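Local structure of sensor histidine kinase (Pseudomonas syringae pv. tomato, 3CIT) at residues A[22-27]-A[142-147]; A[42-47]-A[128-133]. The protein is a putative sensor histidine kinase, probably working in two-component phosphorelay signalling, of which this chain is the GAF domain. All blocks are in the same frame, centred on the assembly; numbering follows the deposited sequence.

Contact 1. Residues A[22-27]-A[142-147]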
ATOM      1  N   GLN A  22      -2.398 -21.627   2.447  1.00 32.09           N
ATOM      2  CA  GLN A  22      -2.023 -23.043   2.305  1.00 33.81           C
ATOM      3  C   GLN A  22      -3.118 -23.772   1.542  1.00 33.98           C
ATOM      4  O   GLN A  22      -2.847 -24.606   0.663  1.00 34.44           O
ATOM      5  CB  GLN A  22      -1.788 -23.736   3.691  1.00 34.20           C
ATOM      6  CG  GLN A  22      -0.334 -23.622   4.265  1.00 36.59           C
ATOM      7  CD  GLN A  22      -0.195 -23.895   5.801  1.00 36.89           C
ATOM      8  OE1 GLN A  22      -1.163 -24.276   6.488  1.00 42.26           O
ATOM      9  NE2 GLN A  22       1.031 -23.694   6.333  1.00 38.85           N
ATOM     10  N   GLU A  23      -4.360 -23.468   1.883  1.00 33.85           N
ATOM     11  CA  GLU A  23      -5.497 -24.156   1.295  1.00 34.39           C
ATOM     12  C   GLU A  23      -5.769 -23.804  -0.143  1.00 33.62           C
ATOM     13  O   GLU A  23      -6.219 -24.660  -0.894  1.00 32.28           O
ATOM     14  CB  GLU A  23      -6.728 -23.877   2.117  1.00 35.34           C
ATOM     15  CG  GLU A  23      -6.592 -24.526   3.441  1.00 39.97           C
ATOM     16  CD  GLU A  23      -7.802 -24.345   4.274  1.00 44.79           C
ATOM     17  OE1 GLU A  23      -7.691 -23.626   5.298  1.00 47.31           O
ATOM     18  OE2 GLU A  23      -8.842 -24.940   3.897  1.00 47.87           O
ATOM     19  N   LEU A  24      -5.514 -22.551  -0.526  1.00 33.03           N
ATOM     20  CA  LEU A  24      -5.672 -22.138  -1.918  1.00 33.81           C
ATOM     21  C   LEU A  24      -4.897 -23.027  -2.872  1.00 34.21           C
ATOM     22  O   LEU A  24      -5.355 -23.262  -3.978  1.00 34.81           O
ATOM     23  CB  LEU A  24      -5.230 -20.692  -2.129  1.00 33.56           C
ATOM     24  CG  LEU A  24      -6.154 -19.665  -1.503  1.00 32.98           C
ATOM     25  CD1 LEU A  24      -5.639 -18.249  -1.803  1.00 31.28           C
ATOM     26  CD2 LEU A  24      -7.574 -19.883  -2.021  1.00 33.43           C
ATOM     27  N   ILE A  25      -3.740 -23.517  -2.431  1.00 34.99           N
ATOM     28  CA  ILE A  25      -2.879 -24.359  -3.250  1.00 35.64           C
ATOM     29  C   ILE A  25      -3.653 -25.644  -3.594  1.00 36.19           C
ATOM     30  O   ILE A  25      -3.629 -26.119  -4.725  1.00 37.44           O
ATOM     31  CB  ILE A  25      -1.578 -24.738  -2.513  1.00 35.51           C
ATOM     32  CG1 ILE A  25      -0.843 -23.506  -1.959  1.00 37.07           C
ATOM     33  CG2 ILE A  25      -0.648 -25.550  -3.438  1.00 36.29           C
ATOM     34  CD1 ILE A  25      -0.223 -22.608  -2.985  1.00 37.79           C
ATOM     35  N   GLN A  26      -4.377 -26.162  -2.606  1.00 36.04           N
ATOM     36  CA  GLN A  26      -5.120 -27.429  -2.716  1.00 35.52           C
ATOM     37  C   GLN A  26      -6.418 -27.420  -3.547  1.00 35.06           C
ATOM     38  O   GLN A  26      -6.858 -28.482  -4.016  1.00 34.09           O
ATOM     39  CB  GLN A  26      -5.478 -27.900  -1.297  1.00 36.31           C
ATOM     40  CG  GLN A  26      -4.286 -28.091  -0.365  1.00 36.99           C
ATOM     41  CD  GLN A  26      -3.268 -29.071  -0.926  1.00 39.78           C
ATOM     42  OE1 GLN A  26      -3.629 -30.104  -1.499  1.00 42.81           O
ATOM     43  NE2 GLN A  26      -1.986 -28.760  -0.747  1.00 41.11           N
ATOM     44  N   LEU A  27      -7.034 -26.254  -3.715  1.00 33.89           N
ATOM     45  CA  LEU A  27      -8.411 -26.155  -4.207  1.00 33.91           C
ATOM     46  C   LEU A  27      -8.545 -25.755  -5.681  1.00 34.04           C
ATOM     47  O   LEU A  27      -7.727 -24.985  -6.197  1.00 33.98           O
ATOM     48  CB  LEU A  27      -9.187 -25.111  -3.394  1.00 33.39           C
ATOM     49  CG  LEU A  27      -9.425 -25.299  -1.897  1.00 33.00           C
ATOM     50  CD1 LEU A  27      -9.929 -23.978  -1.258  1.00 31.98           C
ATOM     51  CD2 LEU A  27     -10.404 -26.429  -1.665  1.00 35.12           C
ATOM     52  N   ALA A 142      -5.590 -13.731  -6.131  1.00 18.79           N
ATOM     53  CA  ALA A 142      -5.283 -13.250  -7.468  1.00 19.76           C
ATOM     54  C   ALA A 142      -4.187 -14.041  -8.149  1.00 19.76           C
ATOM     55  O   ALA A 142      -4.322 -14.400  -9.317  1.00 19.95           O
ATOM     56  CB  ALA A 142      -4.931 -11.722  -7.456  1.00 19.50           C
ATOM     57  N   ALA A 143      -3.091 -14.302  -7.433  1.00 19.97           N
ATOM     58  CA  ALA A 143      -1.958 -14.989  -8.034  1.00 20.28           C
ATOM     59  C   ALA A 143      -2.359 -16.363  -8.544  1.00 19.71           C
ATOM     60  O   ALA A 143      -1.937 -16.805  -9.623  1.00 20.44           O
ATOM     61  CB  ALA A 143      -0.772 -15.106  -7.021  1.00 18.98           C
ATOM     62  N   HIS A 144      -3.166 -17.036  -7.742  1.00 20.92           N
ATOM     63  CA  HIS A 144      -3.625 -18.387  -8.029  1.00 22.48           C
ATOM     64  C   HIS A 144      -4.686 -18.425  -9.134  1.00 22.92           C
ATOM     65  O   HIS A 144      -4.653 -19.301  -9.993  1.00 22.40           O
ATOM     66  CB  HIS A 144      -4.135 -19.038  -6.731  1.00 22.98           C
ATOM     67  CG  HIS A 144      -3.041 -19.313  -5.747  1.00 24.97           C
ATOM     68  ND1 HIS A 144      -1.952 -20.108  -6.055  1.00 28.84           N
ATOM     69  CD2 HIS A 144      -2.844 -18.885  -4.479  1.00 28.01           C
ATOM     70  CE1 HIS A 144      -1.126 -20.137  -5.026  1.00 29.75           C
ATOM     71  NE2 HIS A 144      -1.648 -19.411  -4.052  1.00 27.88           N
ATOM     72  N   LEU A 145      -5.609 -17.473  -9.119  1.00 22.55           N
ATOM     73  CA  LEU A 145      -6.617 -17.360 -10.177  1.00 24.08           C
ATOM     74  C   LEU A 145      -5.957 -17.022 -11.515  1.00 25.12           C
ATOM     75  O   LEU A 145      -6.326 -17.559 -12.562  1.00 25.03           O
ATOM     76  CB  LEU A 145      -7.670 -16.312  -9.835  1.00 23.51           C
ATOM     77  CG  LEU A 145      -8.680 -16.658  -8.730  1.00 23.30           C
ATOM     78  CD1 LEU A 145      -9.598 -15.468  -8.473  1.00 21.21           C
ATOM     79  CD2 LEU A 145      -9.490 -17.933  -9.118  1.00 24.99           C
ATOM     80  N   GLU A 146      -4.973 -16.136 -11.473  1.00 26.40           N
ATOM     81  CA  GLU A 146      -4.242 -15.758 -12.676  1.00 27.39           C
ATOM     82  C   GLU A 146      -3.448 -16.925 -13.236  1.00 29.12           C
ATOM     83  O   GLU A 146      -3.483 -17.185 -14.437  1.00 29.96           O
ATOM     84  CB  GLU A 146      -3.328 -14.578 -12.389  1.00 27.63           C
ATOM     85  CG  GLU A 146      -2.526 -14.159 -13.588  1.00 29.42           C
ATOM     86  CD  GLU A 146      -1.627 -13.030 -13.287  1.00 28.06           C
ATOM     87  OE1 GLU A 146      -0.655 -13.245 -12.527  1.00 26.99           O
ATOM     88  OE2 GLU A 146      -1.923 -11.916 -13.762  1.00 28.37           O
ATOM     89  N   ASN A 147      -2.769 -17.658 -12.359  1.00 31.19           N
ATOM     90  CA  ASN A 147      -2.089 -18.876 -12.775  1.00 32.09           C
ATOM     91  C   ASN A 147      -3.030 -19.803 -13.550  1.00 32.97           C
ATOM     92  O   ASN A 147      -2.731 -20.185 -14.685  1.00 33.50           O
ATOM     93  CB  ASN A 147      -1.474 -19.589 -11.561  1.00 31.52           C
ATOM     94  CG  ASN A 147      -0.564 -20.732 -11.963  1.00 32.64           C
ATOM     95  OD1 ASN A 147      -0.969 -21.886 -11.887  1.00 32.12           O
ATOM     96  ND2 ASN A 147       0.649 -20.418 -12.422  1.00 30.62           N
TER
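In the helical layer of this GAF domain, H144 of the C-terminal helix 128-156 meets L24 and I25 at the end of the N-terminal helix 3-26. The closest backbones are those of L24 and H144, whose CA atoms are 7.5 Å apart. The gap is bridged by side chains alone, and the area buried is modest. H144 reaches across with its imidazole. CG lies beside its own backbone N and anti to the carbonyl carbon (chi1 -69°), and the ring meets both aliphatic residues along the side that carries CD2, NE2 and CE1. Its CD2 carbon meets L24, 3.8 Å from L24 CB and 3.9 Å from L24 CD1. On the other side of NE2, H144 CE1 lies 3.3 Å from I25 CD1, a tight approach, and H144 NE2 is 3.7 Å from the same methyl. Both partners come in obliquely to the ring. L24 leaves its backbone in the direction of H144. I25 leaves its backbone pointing away from H144, and the bend at chi2 (-70°) brings CD1 back to the imidazole. Behind the contact, L24 also packs on M32 and V36 of helix 29-43, and L145 also touches M32. The three helices therefore share this packing. On the next turn, N147 hydrogen-bonds to N147 of the second subunit, so helix 128-156 joins this fold to a neighbouring copy as well. The chemistry across the contact is apolar and van der Waals in kind, even though one partner is a histidine. Ring carbons make the nearest approach to each partner, CD2 to L24 and CE1 to I25. The two segments are thus matched by shape rather than by a polar link.

Contact 2. Residues A[42-47]-A[128-133]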
ATOM      1  N   ALA A  42     -16.344 -13.327   7.136  1.00 21.17           N
ATOM      2  CA  ALA A  42     -16.394 -13.728   8.528  1.00 21.61           C
ATOM      3  C   ALA A  42     -15.376 -12.969   9.362  1.00 22.24           C
ATOM      4  O   ALA A  42     -15.665 -12.562  10.499  1.00 21.89           O
ATOM      5  CB  ALA A  42     -16.182 -15.277   8.684  1.00 23.13           C
ATOM      6  N   PHE A  43     -14.199 -12.769   8.781  1.00 21.19           N
ATOM      7  CA  PHE A  43     -13.051 -12.203   9.500  1.00 21.77           C
ATOM      8  C   PHE A  43     -13.356 -10.813  10.040  1.00 20.98           C
ATOM      9  O   PHE A  43     -12.965 -10.476  11.140  1.00 20.89           O
ATOM     10  CB  PHE A  43     -11.795 -12.178   8.632  1.00 21.16           C
ATOM     11  CG  PHE A  43     -10.540 -11.926   9.432  1.00 22.10           C
ATOM     12  CD1 PHE A  43     -10.045 -12.900  10.286  1.00 21.97           C
ATOM     13  CD2 PHE A  43      -9.880 -10.713   9.364  1.00 23.28           C
ATOM     14  CE1 PHE A  43      -8.887 -12.658  11.065  1.00 25.05           C
ATOM     15  CE2 PHE A  43      -8.716 -10.492  10.148  1.00 23.44           C
ATOM     16  CZ  PHE A  43      -8.255 -11.454  10.981  1.00 22.57           C
ATOM     17  N   VAL A  44     -14.110 -10.037   9.273  1.00 21.14           N
ATOM     18  CA  VAL A  44     -14.455  -8.665   9.658  1.00 21.54           C
ATOM     19  C   VAL A  44     -15.949  -8.475   9.945  1.00 21.71           C
ATOM     20  O   VAL A  44     -16.423  -7.344  10.016  1.00 22.08           O
ATOM     21  CB  VAL A  44     -13.936  -7.617   8.622  1.00 20.91           C
ATOM     22  CG1 VAL A  44     -12.387  -7.486   8.685  1.00 20.70           C
ATOM     23  CG2 VAL A  44     -14.459  -7.917   7.211  1.00 22.67           C
ATOM     24  N   ALA A  45     -16.659  -9.585  10.114  1.00 21.79           N
ATOM     25  CA  ALA A  45     -18.062  -9.609  10.482  1.00 22.38           C
ATOM     26  C   ALA A  45     -18.891  -8.766   9.498  1.00 22.63           C
ATOM     27  O   ALA A  45     -19.747  -7.995   9.907  1.00 23.96           O
ATOM     28  CB  ALA A  45     -18.224  -9.094  11.931  1.00 22.48           C
HETATM   29  N   MSE A  46     -18.618  -8.913   8.209  1.00 21.76           N
HETATM   30  CA  MSE A  46     -19.422  -8.250   7.171  1.00 22.51           C
HETATM   31  C   MSE A  46     -20.306  -9.304   6.502  1.00 22.60           C
HETATM   32  O   MSE A  46     -19.813 -10.347   6.092  1.00 24.20           O
HETATM   33  CB  MSE A  46     -18.492  -7.504   6.198  1.00 21.65           C
HETATM   34  CG  MSE A  46     -17.765  -6.352   6.952  1.00 21.78           C
HETATM   35 SE   MSE A  46     -16.637  -5.202   5.852  0.80 24.35          SE
HETATM   36  CE  MSE A  46     -17.953  -4.278   4.746  1.00 21.83           C
ATOM     37  N   ASP A  47     -21.608  -9.031   6.439  1.00 22.50           N
ATOM     38  CA  ASP A  47     -22.599 -10.062   6.135  1.00 22.06           C
ATOM     39  C   ASP A  47     -22.878 -10.335   4.670  1.00 22.04           C
ATOM     40  O   ASP A  47     -23.652 -11.238   4.375  1.00 20.33           O
ATOM     41  CB  ASP A  47     -23.910  -9.876   6.937  1.00 22.80           C
ATOM     42  CG  ASP A  47     -24.641  -8.580   6.654  1.00 22.97           C
ATOM     43  OD1 ASP A  47     -24.217  -7.741   5.811  1.00 20.40           O
ATOM     44  OD2 ASP A  47     -25.720  -8.393   7.278  1.00 24.86           O
ATOM     45  N   GLY A 128      -7.255  -1.166  10.587  1.00 20.82           N
ATOM     46  CA  GLY A 128      -6.370  -1.093   9.443  1.00 22.05           C
ATOM     47  C   GLY A 128      -5.618  -2.378   9.160  1.00 21.95           C
ATOM     48  O   GLY A 128      -5.456  -2.757   7.996  1.00 22.63           O
ATOM     49  N   GLU A 129      -5.171  -3.074  10.198  0.60 21.64           N
ATOM     50  CA  GLU A 129      -4.390  -4.274   9.938  0.60 21.56           C
ATOM     51  C   GLU A 129      -5.258  -5.501   9.566  0.60 21.08           C
ATOM     52  O   GLU A 129      -4.759  -6.464   8.970  0.60 21.15           O
ATOM     53  CB  GLU A 129      -3.460  -4.570  11.095  0.60 21.95           C
ATOM     54  CG  GLU A 129      -2.143  -4.993  10.619  0.60 21.26           C
ATOM     55  CD  GLU A 129      -1.171  -5.135  11.721  0.60 21.36           C
ATOM     56  OE1 GLU A 129      -1.512  -5.750  12.761  0.60 20.14           O
ATOM     57  OE2 GLU A 129      -0.064  -4.606  11.520  0.60 17.62           O
ATOM     58  N   ASP A 130      -6.537  -5.471   9.926  1.00 21.01           N
ATOM     59  CA  ASP A 130      -7.508  -6.388   9.330  1.00 20.92           C
ATOM     60  C   ASP A 130      -7.647  -6.112   7.839  1.00 20.52           C
ATOM     61  O   ASP A 130      -7.647  -7.030   7.037  1.00 20.32           O
ATOM     62  CB  ASP A 130      -8.888  -6.304  10.011  1.00 20.64           C
ATOM     63  CG  ASP A 130      -8.931  -6.943  11.375  1.00 22.90           C
ATOM     64  OD1 ASP A 130      -7.981  -7.667  11.749  1.00 20.79           O
ATOM     65  OD2 ASP A 130      -9.959  -6.761  12.046  1.00 24.57           O
ATOM     66  N   ILE A 131      -7.784  -4.838   7.476  1.00 20.66           N
ATOM     67  CA  ILE A 131      -7.882  -4.449   6.082  1.00 20.59           C
ATOM     68  C   ILE A 131      -6.647  -4.858   5.280  1.00 20.32           C
ATOM     69  O   ILE A 131      -6.778  -5.460   4.213  1.00 19.11           O
ATOM     70  CB  ILE A 131      -8.150  -2.942   5.930  1.00 20.91           C
ATOM     71  CG1 ILE A 131      -9.546  -2.604   6.471  1.00 21.11           C
ATOM     72  CG2 ILE A 131      -8.042  -2.535   4.406  1.00 22.04           C
ATOM     73  CD1 ILE A 131      -9.890  -1.112   6.469  1.00 22.09           C
ATOM     74  N   GLU A 132      -5.457  -4.593   5.831  1.00 20.26           N
ATOM     75  CA  GLU A 132      -4.216  -5.005   5.199  1.00 20.30           C
ATOM     76  C   GLU A 132      -4.097  -6.529   5.009  1.00 19.61           C
ATOM     77  O   GLU A 132      -3.606  -6.983   3.993  1.00 20.40           O
ATOM     78  CB  GLU A 132      -3.016  -4.532   6.019  1.00 20.84           C
ATOM     79  CG  GLU A 132      -2.739  -3.080   5.993  1.00 24.26           C
ATOM     80  CD  GLU A 132      -1.406  -2.781   6.735  1.00 23.24           C
ATOM     81  OE1 GLU A 132      -1.373  -2.836   7.945  1.00 29.87           O
ATOM     82  OE2 GLU A 132      -0.415  -2.504   6.077  1.00 33.32           O
ATOM     83  N   SER A 133      -4.549  -7.298   5.990  1.00 20.51           N
ATOM     84  CA  SER A 133      -4.563  -8.753   5.903  1.00 19.97           C
ATOM     85  C   SER A 133      -5.525  -9.220   4.809  1.00 20.62           C
ATOM     86  O   SER A 133      -5.173 -10.094   4.005  1.00 19.27           O
ATOM     87  CB  SER A 133      -4.909  -9.353   7.282  1.00 19.97           C
ATOM     88  OG  SER A 133      -3.931  -8.968   8.217  1.00 19.93           O
TER
HETATM   89  O   HOH W   1     -11.861  -8.508  12.782  1.00 51.07           O
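A Schellman turn closes helix 29-43 of the GAF domain, and its residues F43 and V44 face D130 in the first turn of helix 128-156. A45, the C-prime residue, has a positive phi of 55° that turns the chain out of the helix. A45 N bonds to A42 O at 3.2 Å, and M46 N spans the turn to the carbonyl oxygen of the residue before A42. V44 CG1 packs against D130 CB at 3.9 Å; the two side chains lie alongside, pointing opposite ways. V44 also rests on L117 of the sheet and on P126. F43 points its ring at the carboxylate of D130. CG is anti to the backbone N (chi1 -166°), which swings the ring out to helix 128-156. F43 CE2 lies 3.3 Å from D130 OD1, and the ring and carboxylate planes are 70° apart. The approach is oblique. OD1 has a stronger partner in R13 of helix 3-26, which forms a salt bridge to it through NE. R13 also touches F43, so arginine, ring and acid meet at one place. The second carboxylate oxygen takes a water. That water donates to D130 OD2 at 2.7 Å and to F43 O at 2.8 Å. Within helix 128-156, S133 OG folds back on E129 O at 2.7 Å. Each carboxylate oxygen of D130 thus has a polar partner, R13 or the water. The acid also sits near the amino end of its helix, where the helix dipole and R13 would both be expected to favour its charged form. The chemistry comes down to one aliphatic touch and one ring-to-carboxylate approach, with a water spanning the two segments and R13 binding the acid.

Overall arrangement
Both contacts use helix 128-156; their centres are about 20 Å apart. Contact 2 sits at its start and contact 1 further along. They join it to different partners: contact 1 to the end of helix 3-26, contact 2 to the end of helix 29-43. Helix 3-26 also reaches contact 2, through R13, so the three helices are tied at both places. Contact 1 is partly buried and relies on aliphatic packing round an imidazole. Contact 2 lies at the surface and adds a charged group and a water. Residues of both segment pairs also reach the second subunit of the crystal assembly.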